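Peptidoglycan hydrolase FlgJ (Sphingomonas sp. A1, PDB 3VWO) is probably a flagellum-specific muramidase that cuts peptidoglycan so the rod can be assembled in the periplasm, this chain being its C-terminal glycosyl hydrolase 73 part. Local coordinates at residues A[41-44]-A[45-49]; A[120-123]-A[124-128]; A[135-138]-A[139-143]. All coordinates share one frame; numbering follows the deposited sequence.

All three contacts are local, and all belong to the glucosaminidase domain. Interaction 1 (41-49) is a turn on the surface, in the loop before strand 65-74. Interactions 2 (120-128) and 3 (135-143) are partly buried and lie on successive helices that pack against each other. Gln125 OE1 joins them through a probable hydrogen bond to Ala136 N, 2.9 Å away. Interaction 1 sits across the chain's centre from both; it is about 29 Å from interaction 2, centre to centre. Its chemistry is mainly backbone polar bonding. The helical pair combines i to i+4 backbone bonds, an aromatic-leucine contact facing inward and an exposed ion pair.

Interaction 1 of 3, residues A[41-44]-A[45-49]; sequences IRNK and DGTPS
The guanidinium of Arg42 meets the carbonyl of Gly46 at its edge, near its own plane. NH2 of Arg42 donates to Gly46 O at 3.2 Å, approaching nearly along the C=O axis. The Arg42 chain, extended from CG to NE, carries NH2 out to that oxygen. Pro48 CD lies oblique to the group, 3.8 Å from Arg42 NH2. The Asp45 carboxylate is also flat. Thr47 OG1 meets its OD2 from above the carboxylate plane at 2.7 Å. The contact lies in the loop between helix 23-34 and strand 65-74, and Ile41, Asn43 and Lys44 touch Val66 of that strand. The backbone is a type I turn from Asn43 to Gly46 followed by a G1 beta bulge. Gly46 N donates to Asn43 O at 3.0 Å, and Asn43 N to Thr47 O, modelled short at 2.5 Å. Gly46 has a phi of 97°, where a side chain would jam against the preceding carbonyl. At the open end, Ile41 O takes two bonds, from Ser49 OG at 2.6 Å and from Ser49 N at 3.1 Å. The hydroxyl comes from above the carbonyl plane. Asn51 N also bonds to this OG. With an alanine here, Ile41 O would probably lose its hydroxyl donor and Asn51 N its acceptor. Backbone polar bonds thus close most of the turn, and the side chains of Ser49 and Arg42 each add a clasp.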
loop_
_atom_site.group_PDB
_atom_site.type_symbol
_atom_site.label_atom_id
_atom_site.label_comp_id
_atom_site.label_asym_id
_atom_site.label_seq_id
_atom_site.Cartn_x
_atom_site.Cartn_y
_atom_site.Cartn_z
ATOM N N ILE A 41 -3.328 -3.823 9.618
ATOM C CA ILE A 41 -3.088 -3.416 10.996
ATOM C C ILE A 41 -4.404 -3.007 11.644
ATOM O O ILE A 41 -5.222 -2.312 11.039
ATOM C CB ILE A 41 -2.055 -2.268 11.059
ATOM C CG1 ILE A 41 -0.655 -2.808 10.762
ATOM C CG2 ILE A 41 -2.083 -1.576 12.406
ATOM C CD1 ILE A 41 0.389 -1.726 10.574
ATOM N N ARG A 42 -4.625 -3.479 12.865
ATOM C CA ARG A 42 -5.834 -3.148 13.593
ATOM C C ARG A 42 -5.486 -2.574 14.955
ATOM O O ARG A 42 -4.421 -2.866 15.502
ATOM C CB ARG A 42 -6.718 -4.388 13.756
ATOM C CG ARG A 42 -7.327 -4.869 12.445
ATOM C CD ARG A 42 -8.200 -6.094 12.638
ATOM N NE ARG A 42 -8.681 -6.597 11.356
ATOM C CZ ARG A 42 -9.848 -6.267 10.814
ATOM N NH1 ARG A 42 -10.197 -6.771 9.638
ATOM N NH2 ARG A 42 -10.667 -5.438 11.450
ATOM N N ASN A 43 -6.381 -1.749 15.486
ATOM C CA ASN A 43 -6.255 -1.253 16.854
ATOM C C ASN A 43 -6.227 -2.384 17.879
ATOM O O ASN A 43 -6.353 -3.566 17.537
ATOM C CB ASN A 43 -7.394 -0.286 17.194
ATOM C CG ASN A 43 -7.281 1.038 16.461
ATOM O OD1 ASN A 43 -7.814 1.203 15.362
ATOM N ND2 ASN A 43 -6.591 1.995 17.075
ATOM N N LYS A 44 -6.068 -2.010 19.141
ATOM C CA LYS A 44 -5.973 -2.984 20.220
ATOM C C LYS A 44 -7.297 -3.733 20.339
ATOM O O LYS A 44 -7.325 -4.923 20.651
ATOM C CB LYS A 44 -5.615 -2.286 21.536
ATOM C CG LYS A 44 -4.671 -1.087 21.378
ATOM C CD LYS A 44 -3.376 -1.451 20.655
ATOM C CE LYS A 44 -3.112 -0.507 19.483
ATOM N NZ LYS A 44 -2.084 0.535 19.777
ATOM N N ASP A 45 -8.388 -3.025 20.057
ATOM C CA ASP A 45 -9.732 -3.588 20.119
ATOM C C ASP A 45 -10.042 -4.491 18.924
ATOM O O ASP A 45 -11.043 -5.207 18.926
ATOM C CB ASP A 45 -10.776 -2.466 20.201
ATOM C CG ASP A 45 -10.151 -1.079 20.142
ATOM O OD1 ASP A 45 -9.094 -0.876 20.775
ATOM O OD2 ASP A 45 -10.717 -0.192 19.462
ATOM N N GLY A 46 -9.188 -4.459 17.904
ATOM C CA GLY A 46 -9.454 -5.191 16.676
ATOM C C GLY A 46 -10.078 -4.292 15.619
ATOM O O GLY A 46 -10.442 -4.738 14.530
ATOM N N THR A 47 -10.207 -3.014 15.952
ATOM C CA THR A 47 -10.751 -2.017 15.040
ATOM C C THR A 47 -9.746 -1.782 13.906
ATOM O O THR A 47 -8.553 -1.652 14.166
ATOM C CB THR A 47 -10.992 -0.695 15.785
ATOM O OG1 THR A 47 -11.563 -0.970 17.073
ATOM C CG2 THR A 47 -11.923 0.213 15.000
ATOM N N PRO A 48 -10.223 -1.732 12.653
ATOM C CA PRO A 48 -9.303 -1.552 11.523
ATOM C C PRO A 48 -8.661 -0.168 11.527
ATOM O O PRO A 48 -9.315 0.820 11.855
ATOM C CB PRO A 48 -10.220 -1.689 10.301
ATOM C CG PRO A 48 -11.572 -1.299 10.806
ATOM C CD PRO A 48 -11.626 -1.823 12.209
ATOM N N SER A 49 -7.383 -0.117 11.175
ATOM C CA SER A 49 -6.667 1.141 11.021
ATOM C C SER A 49 -6.948 1.735 9.639
ATOM O O SER A 49 -6.782 2.933 9.428
ATOM C CB SER A 49 -5.165 0.900 11.161
ATOM O OG SER A 49 -4.694 0.079 10.100
#

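Interaction 2 of 3, residues A[120-123]-A[124-128]; sequences FARA and LQEGG
This is a contact between successive turns of one helix, 117-127, where Phe120 meets Leu124 on the inner side and Arg122 meets Glu126 on the exposed side. Leu124 CD1 sits over one face of the Phe120 ring, offset toward the rim. It lies 3.8 Å from the ring centroid, a CH-pi contact, and 3.5 Å from Phe120 CZ. CG of Phe120 is anti to the backbone N (chi1 171°), which swings the ring outward and leans it toward the next turn, where the leucine methyl lies on it. Both side chains are buried. Tyr98 of helix 91-104, Gln29 of helix 23-34 and Val111 touch both, and the Phe120 ring also meets that of Phe25.

On the outside, NH2 of Arg122 makes a salt bridge to Glu126 OE2 at 3.2 Å. The carboxylate oxygen lies at the edge of the guanidinium, and the two planes are 54° apart. The chains run side by side in the same direction. Arg122 bends at chi3, while Glu126 is extended beyond CG. Between the two side chains NH2 makes the one hydrogen bond; NE is farther off.

The backbone bonds are those of a regular helix until its end. Glu126 N reaches Arg122 O at 2.8 Å, but Gly127 N reaches Ala123 O only weakly at 3.0 Å, where the helical pattern frays. Gly128 then takes a positive phi of 93°. Its N bonds to Gln125 O at 3.0 Å, one of the bonds of the Schellman motif that ends the helix. The motif closes an amphipathic helix of the helical part of this lysozyme-clan domain.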
loop_
_atom_site.group_PDB
_atom_site.type_symbol
_atom_site.label_atom_id
_atom_site.label_comp_id
_atom_site.label_asym_id
_atom_site.label_seq_id
_atom_site.Cartn_x
_atom_site.Cartn_y
_atom_site.Cartn_z
ATOM N N PHE A 120 5.928 0.362 -12.678
ATOM C CA PHE A 120 5.353 0.953 -11.469
ATOM C C PHE A 120 6.022 0.378 -10.214
ATOM O O PHE A 120 6.473 1.115 -9.334
ATOM C CB PHE A 120 3.844 0.682 -11.461
ATOM C CG PHE A 120 3.145 1.042 -10.168
ATOM C CD1 PHE A 120 2.907 2.366 -9.832
ATOM C CD2 PHE A 120 2.703 0.048 -9.310
ATOM C CE1 PHE A 120 2.253 2.697 -8.652
ATOM C CE2 PHE A 120 2.044 0.371 -8.130
ATOM C CZ PHE A 120 1.823 1.701 -7.801
ATOM N N ALA A 121 6.120 -0.942 -10.162
ATOM C CA ALA A 121 6.675 -1.621 -8.988
ATOM C C ALA A 121 8.155 -1.294 -8.825
ATOM O O ALA A 121 8.621 -1.037 -7.716
ATOM C CB ALA A 121 6.458 -3.121 -9.100
ATOM N N ARG A 122 8.889 -1.299 -9.935
ATOM C CA ARG A 122 10.306 -0.953 -9.911
ATOM C C ARG A 122 10.538 0.485 -9.458
ATOM O O ARG A 122 11.451 0.745 -8.683
ATOM C CB ARG A 122 10.965 -1.197 -11.287
ATOM C CG ARG A 122 11.287 -2.670 -11.557
ATOM C CD ARG A 122 12.090 -2.857 -12.836
ATOM N NE ARG A 122 13.228 -1.943 -12.909
ATOM C CZ ARG A 122 14.270 -2.106 -13.720
ATOM N NH1 ARG A 122 14.330 -3.159 -14.524
ATOM N NH2 ARG A 122 15.258 -1.221 -13.720
ATOM N N ALA A 123 9.724 1.420 -9.947
ATOM C CA ALA A 123 9.859 2.809 -9.521
ATOM C C ALA A 123 9.646 2.965 -8.009
ATOM O O ALA A 123 10.348 3.744 -7.359
ATOM C CB ALA A 123 8.913 3.719 -10.306
ATOM N N LEU A 124 8.687 2.221 -7.457
ATOM C CA LEU A 124 8.452 2.236 -6.011
ATOM C C LEU A 124 9.656 1.671 -5.258
ATOM O O LEU A 124 10.135 2.270 -4.295
ATOM C CB LEU A 124 7.192 1.440 -5.646
ATOM C CG LEU A 124 5.849 2.124 -5.920
ATOM C CD1 LEU A 124 4.728 1.121 -5.969
ATOM C CD2 LEU A 124 5.569 3.204 -4.886
ATOM N N GLN A 125 10.139 0.514 -5.704
ATOM C CA GLN A 125 11.271 -0.143 -5.063
ATOM C C GLN A 125 12.534 0.708 -5.142
ATOM O O GLN A 125 13.228 0.887 -4.141
ATOM C CB GLN A 125 11.520 -1.519 -5.685
ATOM C CG GLN A 125 12.731 -2.238 -5.118
ATOM C CD GLN A 125 12.399 -3.632 -4.619
ATOM O OE1 GLN A 125 12.196 -4.555 -5.410
ATOM N NE2 GLN A 125 12.340 -3.791 -3.301
ATOM N N GLU A 126 12.821 1.241 -6.327
ATOM C CA GLU A 126 13.983 2.105 -6.514
ATOM C C GLU A 126 13.854 3.412 -5.738
ATOM O O GLU A 126 14.854 4.061 -5.434
ATOM C CB GLU A 126 14.225 2.395 -7.998
ATOM C CG GLU A 126 14.657 1.185 -8.814
ATOM C CD GLU A 126 14.961 1.540 -10.260
ATOM O OE1 GLU A 126 14.961 2.746 -10.591
ATOM O OE2 GLU A 126 15.200 0.615 -11.065
ATOM N N GLY A 127 12.622 3.793 -5.413
ATOM C CA GLY A 127 12.382 4.997 -4.635
ATOM C C GLY A 127 12.505 4.741 -3.142
ATOM O O GLY A 127 12.526 5.675 -2.341
ATOM N N GLY A 128 12.574 3.468 -2.768
ATOM C CA GLY A 128 12.755 3.090 -1.377
ATOM C C GLY A 128 11.469 2.829 -0.620
ATOM O O GLY A 128 11.418 2.981 0.606
#

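Interaction 3 of 3, residues A[135-138]-A[139-143]; sequences YADK and LARVI
Leu139 N donates to Tyr135 O at 2.9 Å, the shortest backbone bond between 135-138 and 139-143. Ala140 N repeats the pattern on Ala136 O at 3.0 Å. Both bonds lie on helix 135-143, which packs on helix 117-127 (Leu139 on Ala121) and on helix 23-34 (Ile143 on Phe25). Leu139 CD2 lies 4.2 Å from Tyr135 CE2, oblique to the ring. CG of Leu139 is anti to the backbone N (chi1 176°); this sends the side chain outward on the same side as the ring, leaving CD2 beside CE2. The Tyr135 hydroxyl is bonded to Glu33 and to Gln29 of helix 23-34. A bound HEPES molecule lies about 4 Å from the Tyr135 side chain.

Arg141 folds back along the outside of the helix. One face of its guanidinium covers Asp137 O, which also accepts Arg141 N at 3.2 Å. NH2 of Arg141 packs on Lys138 CG at 3.5 Å. The charged end NH1 is 3.8 Å from Asp137 OD2, a long salt bridge, with the two planes 58° apart. Lys138 bends at chi3, and its NZ makes a salt bridge to Asp132, 6.8 Å from Arg141 NH2. The pairing of Arg141 with Asp137 is therefore likely to be mainly electrostatic and loose. The firm polar links here are those of the helix backbone, and the inner side is held by apolar packing and the bonded tyrosine hydroxyl.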
loop_
_atom_site.group_PDB
_atom_site.type_symbol
_atom_site.label_atom_id
_atom_site.label_comp_id
_atom_site.label_asym_id
_atom_site.label_seq_id
_atom_site.Cartn_x
_atom_site.Cartn_y
_atom_site.Cartn_z
ATOM N N TYR A 135 10.495 -6.869 -3.376
ATOM C CA TYR A 135 9.210 -6.180 -3.319
ATOM C C TYR A 135 8.618 -5.923 -4.700
ATOM O O TYR A 135 7.448 -6.217 -4.943
ATOM C CB TYR A 135 9.351 -4.857 -2.563
ATOM C CG TYR A 135 8.037 -4.160 -2.301
ATOM C CD1 TYR A 135 7.186 -4.604 -1.297
ATOM C CD2 TYR A 135 7.648 -3.052 -3.050
ATOM C CE1 TYR A 135 5.985 -3.977 -1.045
ATOM C CE2 TYR A 135 6.437 -2.412 -2.803
ATOM C CZ TYR A 135 5.614 -2.880 -1.795
ATOM O OH TYR A 135 4.412 -2.261 -1.534
ATOM N N ALA A 136 9.428 -5.372 -5.599
ATOM C CA ALA A 136 8.972 -5.057 -6.949
ATOM C C ALA A 136 8.533 -6.297 -7.719
ATOM O O ALA A 136 7.508 -6.283 -8.401
ATOM C CB ALA A 136 10.055 -4.311 -7.722
ATOM N N ASP A 137 9.318 -7.364 -7.622
ATOM C CA ASP A 137 8.983 -8.611 -8.298
ATOM C C ASP A 137 7.641 -9.137 -7.809
ATOM O O ASP A 137 6.779 -9.507 -8.606
ATOM C CB ASP A 137 10.076 -9.658 -8.072
ATOM C CG ASP A 137 10.837 -9.979 -9.341
ATOM O OD1 ASP A 137 11.739 -9.198 -9.709
ATOM O OD2 ASP A 137 10.529 -11.013 -9.970
ATOM N N LYS A 138 7.461 -9.144 -6.495
ATOM C CA LYS A 138 6.226 -9.642 -5.900
ATOM C C LYS A 138 5.013 -8.787 -6.274
ATOM O O LYS A 138 3.955 -9.317 -6.621
ATOM C CB LYS A 138 6.370 -9.759 -4.382
ATOM C CG LYS A 138 7.081 -11.036 -3.950
ATOM C CD LYS A 138 7.229 -11.139 -2.443
ATOM C CE LYS A 138 8.327 -10.226 -1.929
ATOM N NZ LYS A 138 8.756 -10.610 -0.554
ATOM N N LEU A 139 5.173 -7.470 -6.207
ATOM C CA LEU A 139 4.089 -6.551 -6.555
ATOM C C LEU A 139 3.664 -6.713 -8.013
ATOM O O LEU A 139 2.473 -6.759 -8.320
ATOM C CB LEU A 139 4.497 -5.099 -6.269
ATOM C CG LEU A 139 3.488 -4.021 -6.681
ATOM C CD1 LEU A 139 2.099 -4.354 -6.130
ATOM C CD2 LEU A 139 3.950 -2.660 -6.189
ATOM N N ALA A 140 4.641 -6.803 -8.910
ATOM C CA ALA A 140 4.358 -7.002 -10.329
ATOM C C ALA A 140 3.544 -8.274 -10.590
ATOM O O ALA A 140 2.645 -8.279 -11.433
ATOM C CB ALA A 140 5.654 -7.023 -11.128
ATOM N N ARG A 141 3.848 -9.344 -9.862
ATOM C CA ARG A 141 3.122 -10.602 -10.032
ATOM C C ARG A 141 1.665 -10.488 -9.587
ATOM O O ARG A 141 0.782 -11.111 -10.172
ATOM C CB ARG A 141 3.800 -11.742 -9.262
ATOM C CG ARG A 141 5.229 -12.047 -9.694
ATOM C CD ARG A 141 5.722 -13.353 -9.069
ATOM N NE ARG A 141 7.156 -13.331 -8.787
ATOM C CZ ARG A 141 7.678 -13.331 -7.563
ATOM N NH1 ARG A 141 8.995 -13.306 -7.400
ATOM N NH2 ARG A 141 6.885 -13.363 -6.499
ATOM N N VAL A 142 1.415 -9.709 -8.541
ATOM C CA VAL A 142 0.042 -9.485 -8.099
ATOM C C VAL A 142 -0.708 -8.658 -9.141
ATOM O O VAL A 142 -1.830 -8.992 -9.529
ATOM C CB VAL A 142 -0.014 -8.759 -6.741
ATOM C CG1 VAL A 142 -1.456 -8.546 -6.320
ATOM C CG2 VAL A 142 0.754 -9.547 -5.675
ATOM N N ILE A 143 -0.075 -7.577 -9.590
ATOM C CA ILE A 143 -0.684 -6.671 -10.564
ATOM C C ILE A 143 -1.110 -7.408 -11.830
ATOM O O ILE A 143 -2.224 -7.215 -12.321
ATOM C CB ILE A 143 0.270 -5.510 -10.922
ATOM C CG1 ILE A 143 0.410 -4.564 -9.729
ATOM C CG2 ILE A 143 -0.246 -4.736 -12.135
ATOM C CD1 ILE A 143 1.404 -3.449 -9.920
#